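Long-range contacts in sugar ABC transporter, periplasmic sugar-binding protein (Caulobacter crescentus, PDB 4IRX), which binds myo-inositol in the periplasm, probably to hand it to an ABC transporter for nutrient uptake: residues A[131-136]-A[191-196]; A[196-201]-A[221-226]; A[35-40]-A[258-263]. All coordinates share one frame; numbering follows the deposited sequence.

Interaction 1 (A[131-136]-A[191-196]); sequences GARVVV and RDTPPD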
ATOM      1  N   GLY A 131      -9.385  26.977  -3.649  1.00  9.36           N
ATOM      2  CA  GLY A 131      -9.518  26.265  -2.387  1.00  9.75           C
ATOM      3  C   GLY A 131     -10.527  25.128  -2.467  1.00  9.90           C
ATOM      4  O   GLY A 131     -11.288  25.010  -3.427  1.00 10.15           O
ATOM      5  N   ALA A 132     -10.524  24.279  -1.445  1.00  9.57           N
ATOM      6  CA  ALA A 132     -11.400  23.112  -1.410  1.00  9.03           C
ATOM      7  C   ALA A 132     -11.484  22.583  -0.018  1.00 11.09           C
ATOM      8  O   ALA A 132     -10.583  22.806   0.795  1.00 10.27           O
ATOM      9  CB  ALA A 132     -10.892  22.046  -2.315  1.00 10.87           C
ATOM     10  N   ARG A 133     -12.580  21.882   0.258  1.00  9.15           N
ATOM     11  CA  ARG A 133     -12.760  21.148   1.516  1.00  9.19           C
ATOM     12  C   ARG A 133     -12.449  19.682   1.270  1.00 10.33           C
ATOM     13  O   ARG A 133     -13.078  19.056   0.400  1.00 10.60           O
ATOM     14  CB  ARG A 133     -14.205  21.283   2.007  1.00 10.72           C
ATOM     15  CG  ARG A 133     -14.544  22.676   2.436  1.00 14.58           C
ATOM     16  CD  ARG A 133     -16.043  22.867   2.654  1.00 23.17           C
ATOM     17  NE  ARG A 133     -16.552  21.956   3.671  1.00 28.57           N
ATOM     18  CZ  ARG A 133     -16.471  22.202   4.975  1.00 38.02           C
ATOM     19  NH1 ARG A 133     -15.913  23.331   5.397  1.00 40.33           N
ATOM     20  NH2 ARG A 133     -16.954  21.334   5.855  1.00 35.63           N
ATOM     21  N   VAL A 134     -11.461  19.145   2.003  1.00  8.25           N
ATOM     22  CA  VAL A 134     -10.903  17.827   1.768  1.00  7.87           C
ATOM     23  C   VAL A 134     -11.066  16.922   2.986  1.00  9.64           C
ATOM     24  O   VAL A 134     -10.808  17.327   4.123  1.00 11.66           O
ATOM     25  CB  VAL A 134      -9.375  17.947   1.425  1.00 10.23           C
ATOM     26  CG1 VAL A 134      -8.747  16.582   1.142  1.00 13.46           C
ATOM     27  CG2 VAL A 134      -9.160  18.891   0.243  1.00 12.19           C
ATOM     28  N   VAL A 135     -11.482  15.684   2.733  1.00  9.65           N
ATOM     29  CA  VAL A 135     -11.499  14.628   3.746  1.00 10.64           C
ATOM     30  C   VAL A 135     -10.393  13.650   3.401  1.00  8.91           C
ATOM     31  O   VAL A 135     -10.229  13.290   2.236  1.00 11.11           O
ATOM     32  CB  VAL A 135     -12.872  13.898   3.735  1.00 10.16           C
ATOM     33  CG1 VAL A 135     -12.851  12.640   4.628  1.00 11.76           C
ATOM     34  CG2 VAL A 135     -13.936  14.843   4.226  1.00 12.49           C
ATOM     35  N   VAL A 136      -9.622  13.215   4.398  1.00  9.38           N
ATOM     36  CA  VAL A 136      -8.557  12.236   4.155  1.00  9.51           C
ATOM     37  C   VAL A 136      -8.880  10.955   4.916  1.00 10.88           C
ATOM     38  O   VAL A 136      -9.124  10.988   6.123  1.00 11.17           O
ATOM     39  CB  VAL A 136      -7.151  12.804   4.546  1.00  9.69           C
ATOM     40  CG1 VAL A 136      -6.031  11.760   4.257  1.00 13.39           C
ATOM     41  CG2 VAL A 136      -6.906  14.113   3.821  1.00 13.93           C
ATOM     42  N   ARG A 191     -23.057  17.683   6.692  1.00 17.82           N
ATOM     43  CA  ARG A 191     -24.066  17.573   5.653  1.00 22.25           C
ATOM     44  C   ARG A 191     -24.521  18.910   5.088  1.00 18.75           C
ATOM     45  O   ARG A 191     -25.011  18.977   3.967  1.00 25.36           O
ATOM     46  CB  ARG A 191     -25.235  16.706   6.124  1.00 29.49           C
ATOM     47  CG  ARG A 191     -25.958  17.249   7.322  1.00 29.67           C
ATOM     48  CD  ARG A 191     -26.916  16.202   7.865  1.00 27.62           C
ATOM     49  NE  ARG A 191     -27.878  15.792   6.845  1.00 23.49           N
ATOM     50  CZ  ARG A 191     -29.148  16.181   6.820  1.00 45.76           C
ATOM     51  NH1 ARG A 191     -29.613  16.992   7.763  1.00 38.96           N
ATOM     52  NH2 ARG A 191     -29.955  15.750   5.858  1.00 43.44           N
ATOM     53  N   ASP A 192     -24.323  19.976   5.846  1.00 21.35           N
ATOM     54  CA  ASP A 192     -24.699  21.296   5.365  1.00 30.70           C
ATOM     55  C   ASP A 192     -23.600  21.886   4.476  1.00 31.39           C
ATOM     56  O   ASP A 192     -23.836  22.818   3.720  1.00 32.02           O
ATOM     57  CB  ASP A 192     -25.058  22.207   6.542  1.00 38.85           C
ATOM     58  CG  ASP A 192     -26.172  21.620   7.412  1.00 43.31           C
ATOM     59  OD1 ASP A 192     -27.301  21.452   6.900  1.00 43.57           O
ATOM     60  OD2 ASP A 192     -25.913  21.317   8.600  1.00 39.51           O
ATOM     61  N   THR A 193     -22.390  21.342   4.579  1.00 22.67           N
ATOM     62  CA  THR A 193     -21.276  21.786   3.741  1.00 19.28           C
ATOM     63  C   THR A 193     -20.416  20.585   3.342  1.00 17.47           C
ATOM     64  O   THR A 193     -19.330  20.404   3.892  1.00 18.37           O
ATOM     65  CB  THR A 193     -20.372  22.835   4.451  1.00 23.92           C
ATOM     66  OG1 THR A 193     -19.803  22.280   5.643  1.00 34.23           O
ATOM     67  CG2 THR A 193     -21.148  24.092   4.812  1.00 28.50           C
ATOM     68  N   PRO A 194     -20.906  19.764   2.393  1.00 18.27           N
ATOM     69  CA  PRO A 194     -20.184  18.548   2.019  1.00 15.51           C
ATOM     70  C   PRO A 194     -18.797  18.825   1.461  1.00 15.27           C
ATOM     71  O   PRO A 194     -18.529  19.925   0.950  1.00 18.70           O
ATOM     72  CB  PRO A 194     -21.078  17.894   0.952  1.00 17.80           C
ATOM     73  CG  PRO A 194     -22.033  18.928   0.534  1.00 30.97           C
ATOM     74  CD  PRO A 194     -22.182  19.886   1.670  1.00 21.21           C
ATOM     75  N   PRO A 195     -17.890  17.856   1.603  1.00 10.46           N
ATOM     76  CA  PRO A 195     -16.534  18.068   1.107  1.00 11.54           C
ATOM     77  C   PRO A 195     -16.513  18.090  -0.408  1.00 11.22           C
ATOM     78  O   PRO A 195     -17.377  17.518  -1.102  1.00 13.32           O
ATOM     79  CB  PRO A 195     -15.775  16.834   1.616  1.00 14.32           C
ATOM     80  CG  PRO A 195     -16.856  15.758   1.679  1.00 14.66           C
ATOM     81  CD  PRO A 195     -18.099  16.485   2.118  1.00 13.90           C
ATOM     82  N   ASP A 196     -15.491  18.734  -0.939  1.00  8.73           N
ATOM     83  CA  ASP A 196     -15.246  18.691  -2.367  1.00 10.33           C
ATOM     84  C   ASP A 196     -14.550  17.413  -2.805  1.00  8.62           C
ATOM     85  O   ASP A 196     -14.790  16.889  -3.879  1.00  9.46           O
ATOM     86  CB  ASP A 196     -14.363  19.882  -2.772  1.00 11.18           C
ATOM     87  CG  ASP A 196     -15.064  21.192  -2.586  1.00 12.86           C
ATOM     88  OD1 ASP A 196     -16.018  21.419  -3.358  1.00 13.82           O
ATOM     89  OD2 ASP A 196     -14.698  21.989  -1.680  1.00 11.97           O
TER

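Interaction 2 (A[196-201]-A[221-226]); sequences DVILCL and AKVKVI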
ATOM      1  N   ASP A 196     -15.491  18.734  -0.939  1.00  8.73           N
ATOM      2  CA  ASP A 196     -15.246  18.691  -2.367  1.00 10.33           C
ATOM      3  C   ASP A 196     -14.550  17.413  -2.805  1.00  8.62           C
ATOM      4  O   ASP A 196     -14.790  16.889  -3.879  1.00  9.46           O
ATOM      5  CB  ASP A 196     -14.363  19.882  -2.772  1.00 11.18           C
ATOM      6  CG  ASP A 196     -15.064  21.192  -2.586  1.00 12.86           C
ATOM      7  OD1 ASP A 196     -16.018  21.419  -3.358  1.00 13.82           O
ATOM      8  OD2 ASP A 196     -14.698  21.989  -1.680  1.00 11.97           O
ATOM      9  N   VAL A 197     -13.643  16.926  -1.967  1.00  8.66           N
ATOM     10  CA  VAL A 197     -12.777  15.818  -2.322  1.00  8.23           C
ATOM     11  C   VAL A 197     -12.611  14.912  -1.117  1.00  8.68           C
ATOM     12  O   VAL A 197     -12.440  15.388   0.002  1.00 10.04           O
ATOM     13  CB  VAL A 197     -11.373  16.304  -2.755  1.00 10.06           C
ATOM     14  CG1 VAL A 197     -10.409  15.106  -3.061  1.00 13.56           C
ATOM     15  CG2 VAL A 197     -11.476  17.262  -3.928  1.00 12.69           C
ATOM     16  N   ILE A 198     -12.722  13.610  -1.360  1.00  8.71           N
ATOM     17  CA  ILE A 198     -12.365  12.589  -0.377  1.00  7.93           C
ATOM     18  C   ILE A 198     -11.133  11.868  -0.943  1.00 10.49           C
ATOM     19  O   ILE A 198     -11.208  11.132  -1.945  1.00 11.63           O
ATOM     20  CB  ILE A 198     -13.524  11.586  -0.157  1.00  8.98           C
ATOM     21  CG1 ILE A 198     -14.802  12.340   0.185  1.00 11.66           C
ATOM     22  CG2 ILE A 198     -13.187  10.662   0.988  1.00 12.25           C
ATOM     23  CD1 ILE A 198     -16.033  11.460   0.345  1.00 13.05           C
ATOM     24  N   LEU A 199      -9.999  12.080  -0.292  1.00  9.63           N
ATOM     25  CA  LEU A 199      -8.753  11.413  -0.661  1.00 10.05           C
ATOM     26  C   LEU A 199      -8.627  10.135   0.147  1.00  8.48           C
ATOM     27  O   LEU A 199      -8.512  10.177   1.378  1.00 10.57           O
ATOM     28  CB  LEU A 199      -7.545  12.323  -0.370  1.00 11.89           C
ATOM     29  CG  LEU A 199      -7.373  13.627  -1.149  1.00 15.00           C
ATOM     30  CD1 LEU A 199      -6.059  14.310  -0.806  1.00 12.52           C
ATOM     31  CD2 LEU A 199      -7.426  13.369  -2.657  1.00 15.57           C
ATOM     32  N   CYS A 200      -8.687   8.998  -0.539  1.00  9.12           N
ATOM     33  CA  CYS A 200      -8.635   7.701   0.117  1.00 12.09           C
ATOM     34  C   CYS A 200      -7.318   7.040  -0.216  1.00 10.94           C
ATOM     35  O   CYS A 200      -6.941   6.948  -1.389  1.00 12.93           O
ATOM     36  CB  CYS A 200      -9.775   6.821  -0.375  1.00  9.96           C
ATOM     37  SG  CYS A 200     -11.387   7.481   0.007  1.00 13.18           S
ATOM     38  N   LEU A 201      -6.627   6.565   0.817  1.00  8.06           N
ATOM     39  CA  LEU A 201      -5.265   6.098   0.628  1.00  8.35           C
ATOM     40  C   LEU A 201      -5.155   4.627   0.190  1.00 10.88           C
ATOM     41  O   LEU A 201      -4.062   4.053   0.138  1.00 11.35           O
ATOM     42  CB  LEU A 201      -4.403   6.431   1.852  1.00 10.23           C
ATOM     43  CG  LEU A 201      -3.838   7.863   1.872  1.00 11.74           C
ATOM     44  CD1 LEU A 201      -4.840   8.972   1.613  1.00 18.46           C
ATOM     45  CD2 LEU A 201      -3.142   8.091   3.190  1.00 12.26           C
ATOM     46  N   ALA A 221     -19.893  13.840  -8.961  1.00 22.55           N
ATOM     47  CA  ALA A 221     -19.265  14.945  -9.673  1.00 27.65           C
ATOM     48  C   ALA A 221     -18.905  16.124  -8.744  1.00 37.91           C
ATOM     49  O   ALA A 221     -17.946  16.853  -9.000  1.00 34.59           O
ATOM     50  CB  ALA A 221     -20.180  15.417 -10.794  1.00 42.06           C
ATOM     51  N   LYS A 222     -19.673  16.302  -7.668  1.00 23.81           N
ATOM     52  CA  LYS A 222     -19.469  17.402  -6.719  1.00 24.58           C
ATOM     53  C   LYS A 222     -18.656  16.982  -5.491  1.00 17.73           C
ATOM     54  O   LYS A 222     -17.969  17.797  -4.868  1.00 22.99           O
ATOM     55  CB  LYS A 222     -20.813  17.989  -6.293  1.00 26.84           C
ATOM     56  CG  LYS A 222     -21.468  18.825  -7.395  1.00 36.41           C
ATOM     57  CD  LYS A 222     -22.723  19.534  -6.891  1.00 52.53           C
ATOM     58  CE  LYS A 222     -22.372  20.752  -6.043  1.00 62.02           C
ATOM     59  NZ  LYS A 222     -21.877  21.877  -6.895  1.00 58.24           N
ATOM     60  N   VAL A 223     -18.781  15.715  -5.125  1.00 15.53           N
ATOM     61  CA  VAL A 223     -17.982  15.144  -4.039  1.00 13.52           C
ATOM     62  C   VAL A 223     -17.107  14.114  -4.730  1.00 18.04           C
ATOM     63  O   VAL A 223     -17.545  13.006  -5.019  1.00 23.13           O
ATOM     64  CB  VAL A 223     -18.863  14.489  -2.964  1.00 15.54           C
ATOM     65  CG1 VAL A 223     -18.006  13.930  -1.810  1.00 20.33           C
ATOM     66  CG2 VAL A 223     -19.890  15.493  -2.461  1.00 15.09           C
ATOM     67  N   LYS A 224     -15.855  14.489  -4.980  1.00 15.51           N
ATOM     68  CA  LYS A 224     -14.939  13.692  -5.775  1.00 13.77           C
ATOM     69  C   LYS A 224     -14.099  12.757  -4.935  1.00 16.53           C
ATOM     70  O   LYS A 224     -13.561  13.154  -3.905  1.00 17.59           O
ATOM     71  CB  LYS A 224     -14.029  14.611  -6.572  1.00 13.57           C
ATOM     72  CG  LYS A 224     -14.791  15.484  -7.539  1.00 16.86           C
ATOM     73  CD  LYS A 224     -13.860  16.244  -8.447  1.00 25.33           C
ATOM     74  CE  LYS A 224     -14.648  17.132  -9.416  1.00 31.98           C
ATOM     75  NZ  LYS A 224     -15.494  16.347 -10.361  1.00 34.79           N
ATOM     76  N   VAL A 225     -13.925  11.537  -5.427  1.00 14.82           N
ATOM     77  CA  VAL A 225     -13.166  10.533  -4.697  1.00 13.04           C
ATOM     78  C   VAL A 225     -11.910  10.159  -5.471  1.00 13.51           C
ATOM     79  O   VAL A 225     -11.974   9.900  -6.666  1.00 12.89           O
ATOM     80  CB  VAL A 225     -14.032   9.255  -4.458  1.00 13.09           C
ATOM     81  CG1 VAL A 225     -13.218   8.120  -3.870  1.00 14.42           C
ATOM     82  CG2 VAL A 225     -15.233   9.576  -3.553  1.00 16.53           C
ATOM     83  N   ILE A 226     -10.770  10.157  -4.773  1.00 12.97           N
ATOM     84  CA  ILE A 226      -9.488   9.766  -5.332  1.00 10.38           C
ATOM     85  C   ILE A 226      -8.964   8.636  -4.496  1.00 10.60           C
ATOM     86  O   ILE A 226      -9.065   8.674  -3.259  1.00 12.22           O
ATOM     87  CB  ILE A 226      -8.454  10.907  -5.281  1.00 15.42           C
ATOM     88  CG1 ILE A 226      -8.941  12.104  -6.069  1.00 19.86           C
ATOM     89  CG2 ILE A 226      -7.134  10.456  -5.864  1.00 15.22           C
ATOM     90  CD1 ILE A 226      -7.806  12.971  -6.505  1.00 29.75           C
TER
HETATM   91  O   HOH W   1     -16.506  19.937  -5.595  1.00 20.65           O

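Interaction 3 (A[35-40]-A[258-263]); sequences AKLGVK and ALRQAV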
ATOM      1  N   ALA A  35       8.059 -19.139  -9.884  1.00  9.50           N
ATOM      2  CA  ALA A  35       8.171 -20.226 -10.846  1.00 10.65           C
ATOM      3  C   ALA A  35       9.279 -19.934 -11.856  1.00 13.11           C
ATOM      4  O   ALA A  35      10.188 -20.751 -12.053  1.00 14.33           O
ATOM      5  CB  ALA A  35       6.836 -20.448 -11.556  1.00  9.86           C
ATOM      6  N   LYS A  36       9.237 -18.749 -12.457  1.00 12.03           N
ATOM      7  CA  LYS A  36      10.247 -18.361 -13.445  1.00 11.25           C
ATOM      8  C   LYS A  36      11.670 -18.391 -12.918  1.00 11.92           C
ATOM      9  O   LYS A  36      12.619 -18.672 -13.662  1.00 15.86           O
ATOM     10  CB  LYS A  36       9.981 -16.963 -13.947  1.00 13.35           C
ATOM     11  CG  LYS A  36       8.796 -16.861 -14.854  1.00 12.53           C
ATOM     12  CD  LYS A  36       8.425 -15.403 -14.991  1.00 13.60           C
ATOM     13  CE  LYS A  36       7.489 -15.220 -16.154  1.00 14.94           C
ATOM     14  NZ  LYS A  36       6.895 -13.867 -16.092  1.00 14.90           N
ATOM     15  N   LEU A  37      11.839 -18.086 -11.638  1.00 10.50           N
ATOM     16  CA  LEU A  37      13.176 -18.035 -11.060  1.00 13.30           C
ATOM     17  C   LEU A  37      13.611 -19.391 -10.492  1.00 12.16           C
ATOM     18  O   LEU A  37      14.731 -19.506  -9.996  1.00 14.28           O
ATOM     19  CB  LEU A  37      13.252 -16.953  -9.973  1.00 14.06           C
ATOM     20  CG  LEU A  37      13.023 -15.556 -10.502  1.00 11.54           C
ATOM     21  CD1 LEU A  37      13.066 -14.564  -9.339  1.00 14.30           C
ATOM     22  CD2 LEU A  37      14.068 -15.227 -11.557  1.00 15.97           C
ATOM     23  N   GLY A  38      12.724 -20.381 -10.519  1.00 12.81           N
ATOM     24  CA  GLY A  38      13.033 -21.684  -9.962  1.00 12.78           C
ATOM     25  C   GLY A  38      13.208 -21.654  -8.467  1.00 13.09           C
ATOM     26  O   GLY A  38      14.010 -22.405  -7.912  1.00 13.62           O
ATOM     27  N   VAL A  39      12.460 -20.789  -7.792  1.00 11.78           N
ATOM     28  CA  VAL A  39      12.542 -20.699  -6.341  1.00 14.77           C
ATOM     29  C   VAL A  39      11.210 -21.065  -5.716  1.00 12.89           C
ATOM     30  O   VAL A  39      10.141 -20.654  -6.188  1.00 14.78           O
ATOM     31  CB  VAL A  39      13.056 -19.283  -5.890  1.00 13.67           C
ATOM     32  CG1 VAL A  39      12.061 -18.160  -6.200  1.00 15.78           C
ATOM     33  CG2 VAL A  39      13.448 -19.260  -4.415  1.00 17.23           C
ATOM     34  N   LYS A  40      11.256 -21.838  -4.634  1.00 12.71           N
ATOM     35  CA  LYS A  40      10.034 -22.112  -3.897  1.00 15.50           C
ATOM     36  C   LYS A  40       9.765 -20.953  -2.956  1.00 14.81           C
ATOM     37  O   LYS A  40      10.671 -20.503  -2.253  1.00 14.76           O
ATOM     38  CB  LYS A  40      10.157 -23.420  -3.100  1.00 16.08           C
ATOM     39  CG  LYS A  40       8.847 -23.826  -2.423  1.00 24.15           C
ATOM     40  CD  LYS A  40       8.959 -25.172  -1.705  1.00 28.13           C
ATOM     41  CE  LYS A  40       7.591 -25.669  -1.240  1.00 28.07           C
ATOM     42  NZ  LYS A  40       7.694 -27.004  -0.547  1.00 29.06           N
ATOM     43  N   ALA A 258      11.894  -7.540  -5.331  1.00  8.18           N
ATOM     44  CA  ALA A 258      12.346  -8.135  -4.066  1.00  7.78           C
ATOM     45  C   ALA A 258      12.760  -9.601  -4.230  1.00  9.26           C
ATOM     46  O   ALA A 258      13.788 -10.019  -3.690  1.00  8.79           O
ATOM     47  CB  ALA A 258      11.268  -7.994  -2.984  1.00 10.47           C
ATOM     48  N   LEU A 259      11.967 -10.375  -4.965  1.00  8.38           N
ATOM     49  CA  LEU A 259      12.295 -11.776  -5.163  1.00  7.78           C
ATOM     50  C   LEU A 259      13.552 -11.962  -6.001  1.00  8.35           C
ATOM     51  O   LEU A 259      14.348 -12.848  -5.715  1.00 11.18           O
ATOM     52  CB  LEU A 259      11.111 -12.531  -5.772  1.00 10.75           C
ATOM     53  CG  LEU A 259      11.284 -14.038  -5.748  1.00  9.59           C
ATOM     54  CD1 LEU A 259      11.337 -14.517  -4.292  1.00 10.50           C
ATOM     55  CD2 LEU A 259      10.121 -14.679  -6.517  1.00 12.48           C
ATOM     56  N   ARG A 260      13.724 -11.147  -7.039  1.00  6.92           N
ATOM     57  CA  ARG A 260      14.944 -11.208  -7.863  1.00  9.64           C
ATOM     58  C   ARG A 260      16.189 -10.934  -7.043  1.00 10.29           C
ATOM     59  O   ARG A 260      17.187 -11.650  -7.170  1.00  9.65           O
ATOM     60  CB  ARG A 260      14.854 -10.256  -9.060  1.00  8.19           C
ATOM     61  CG  ARG A 260      13.847 -10.672 -10.110  1.00  8.18           C
ATOM     62  CD  ARG A 260      13.452  -9.489 -10.977  1.00  9.55           C
ATOM     63  NE  ARG A 260      12.389  -9.905 -11.871  1.00  8.03           N
ATOM     64  CZ  ARG A 260      11.732  -9.114 -12.695  1.00  7.26           C
ATOM     65  NH1 ARG A 260      11.978  -7.808 -12.738  1.00 10.96           N
ATOM     66  NH2 ARG A 260      10.777  -9.645 -13.466  1.00  9.92           N
ATOM     67  N   GLN A 261      16.127  -9.917  -6.191  1.00  9.18           N
ATOM     68  CA  GLN A 261      17.228  -9.666  -5.273  1.00  8.37           C
ATOM     69  C   GLN A 261      17.451 -10.841  -4.327  1.00  9.56           C
ATOM     70  O   GLN A 261      18.590 -11.225  -4.094  1.00 11.06           O
ATOM     71  CB  GLN A 261      16.963  -8.401  -4.462  1.00  9.39           C
ATOM     72  CG  GLN A 261      17.007  -7.092  -5.261  1.00 11.26           C
ATOM     73  CD  GLN A 261      17.227  -5.908  -4.341  1.00 16.27           C
ATOM     74  OE1 GLN A 261      17.995  -6.009  -3.381  1.00 18.27           O
ATOM     75  NE2 GLN A 261      16.535  -4.806  -4.590  1.00 18.84           N
ATOM     76  N   ALA A 262      16.377 -11.411  -3.792  1.00  9.23           N
ATOM     77  CA  ALA A 262      16.519 -12.561  -2.893  1.00 10.86           C
ATOM     78  C   ALA A 262      17.241 -13.732  -3.566  1.00 12.03           C
ATOM     79  O   ALA A 262      18.098 -14.366  -2.955  1.00 11.12           O
ATOM     80  CB  ALA A 262      15.147 -12.995  -2.391  1.00  9.30           C
ATOM     81  N   VAL A 263      16.908 -13.995  -4.827  1.00 10.54           N
ATOM     82  CA  VAL A 263      17.496 -15.117  -5.533  1.00 11.01           C
ATOM     83  C   VAL A 263      18.982 -14.863  -5.814  1.00 14.39           C
ATOM     84  O   VAL A 263      19.820 -15.764  -5.673  1.00 14.10           O
ATOM     85  CB  VAL A 263      16.695 -15.437  -6.813  1.00 10.71           C
ATOM     86  CG1 VAL A 263      17.470 -16.392  -7.703  1.00 14.43           C
ATOM     87  CG2 VAL A 263      15.336 -16.014  -6.417  1.00 12.49           C
TER

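Interaction 1 (A[131-136]-A[191-196])
Arg133 meets Asp196 through its backbone and Thr193 through its side chain. OD2 of Asp196 accepts a hydrogen bond from Arg133 N at 2.9 Å, along a nearly straight line (174°) and with the lone pair facing away from OD1. Asp196 N returns a more bent bond to Arg133 O at 2.8 Å. The short aspartate side chain can fold back so that OD2 meets the amide of Arg133 while its own N meets the carbonyl; the backbone of Val197 also pairs with Arg133. With chi1 at -66°, CG of Asp196 lies beside its backbone N, which turns the carboxylate back beside the amide, both toward strand 132-138.

The arginine chain runs out over the loop and bends at chi3 (59°), bringing the guanidinium to Thr193. There NE and NH2 both lie 3.2 Å from Thr193 O, each a weak bond. Thr193 OG1 sits over one face of the guanidinium, offset toward its rim, 3.0 Å from NH2 but badly angled for a hydrogen bond. Further along, Val135 CG2 rests on the ring of Pro195, 3.8 Å from its CB. Both are compact apolar groups in buried positions, covered by Ile186 and Leu187 of helix 176-189. The arrangement belongs to the loop that leads from a helix into the next parallel strand of an alpha/beta sheet, where 197-200 starts alongside 132-138.

Interaction 2 (A[196-201]-A[221-226])
Leu199 lays its CD2 methyl against Ile226, 3.7 Å from Ile226 CB and nearly as close to CG1 and CD1 of the same residue. The two side chains lie side by side and point the same way, as befits neighbours on one face of a sheet. Val197 shares that face, a little further from Ile226, and helix 113-127 covers it with Met120, Trp123 and Val124. On the other face Ile198 lies beside Val225, and its CD1 reaches obliquely back to Val223 CG1, 3.8 Å away, in the loop before the strand: with chi1 at -53°, CG1 lies beside the backbone N and the chain continues toward the start of the partner segment. Val213 of helix 203-215 packs on Ile198 and Val223, while the small Cys200 fits close to Ala206 and Ala209 of that helix.

Strands 197-200 and 224-226 run parallel, 16° apart, and with helix 203-215 between them in sequence they form a beta-alpha-beta unit, the building block of this periplasmic binding protein fold. Bonds pass back and forth between them: Lys224 N to Asp196 O, Ile198 N to Lys224 O (2.7 Å), Ile226 N to Ile198 O, and Cys200 N to Ile226 O (2.8 Å). Beta-branched valine and isoleucine suit such extended, buried backbone.

At the solvent-facing end, a water donates to Asp196 OD1 and to Lys222 O, at 2.7 Å each, and so ties the two loops; OD2 of the same aspartate is taken by the amide of Arg133. Lys224 keeps its aliphatic part near Asp196 O, with CB 3.6 Å from it, then bends at chi4 (-64°) so that NZ reaches Ala221 O at 2.8 Å. At the other end, just past Cys200, Leu201 touches the bound myo-inositol.

Interaction 3 (A[35-40]-A[258-263])
Leu37 points its CB across at helix 251-268, and CG, set beside the backbone N by a chi1 of -63°, carries the side chain on until CD1 makes the contact. That one methyl lies among three residues: it is 4.0 Å from Leu259 CG, 4.0 Å from Val263 CG2, and at the same distance from Arg260 CG. Leu37 and Leu259 run antiparallel alongside one another, whereas Val263 is met obliquely. The aliphatic start of Arg260 packs here while NE makes a salt bridge with Glu33 of helix 21-37.

Two residues on, Val39 brings CG1 to Val263 CG2 at 3.9 Å and meets Leu259 CD2 tip to tip at 4.0 Å. Between them Gly38 closes the helix in a Schellman motif, adopting a positive phi (67°) that glycine reaches easily, with its N bonded to Ala35 O at 3.0 Å. Across this turn Leu37 and Val39 both point at helix 251-268, the longer leucine reaching three residues and the short valine two. The end of helix 21-37 and the turn into strand 40-45 thus pack on helix 251-268, with Val11 of strand 10-15 touching both Val39 and Leu259 and Ile69 of strand 67-70 lying against Leu259.

In the fold
Interactions 1 and 2 belong to the same four-stranded parallel sheet and share Asp196: its backbone and carboxylate bind strand 132-138, and its carbonyl and a water reach 221-226. Their centres are about 9 Å apart, and Val135 probably bonds through its backbone to both Val197 and Leu199. Interaction 1 is partly buried and mostly polar, at the end of the sheet where a loop enters strand 197-200; interaction 2 is buried, with backbone bonds and apolar faces. Interaction 3 lies on the opposite side of the chain's centre, about 39 Å from interaction 2 between centres, beside the seven-stranded sheet. It too is buried, but rests on carbon-to-carbon contacts of leucine, valine and the aliphatic part of Arg260.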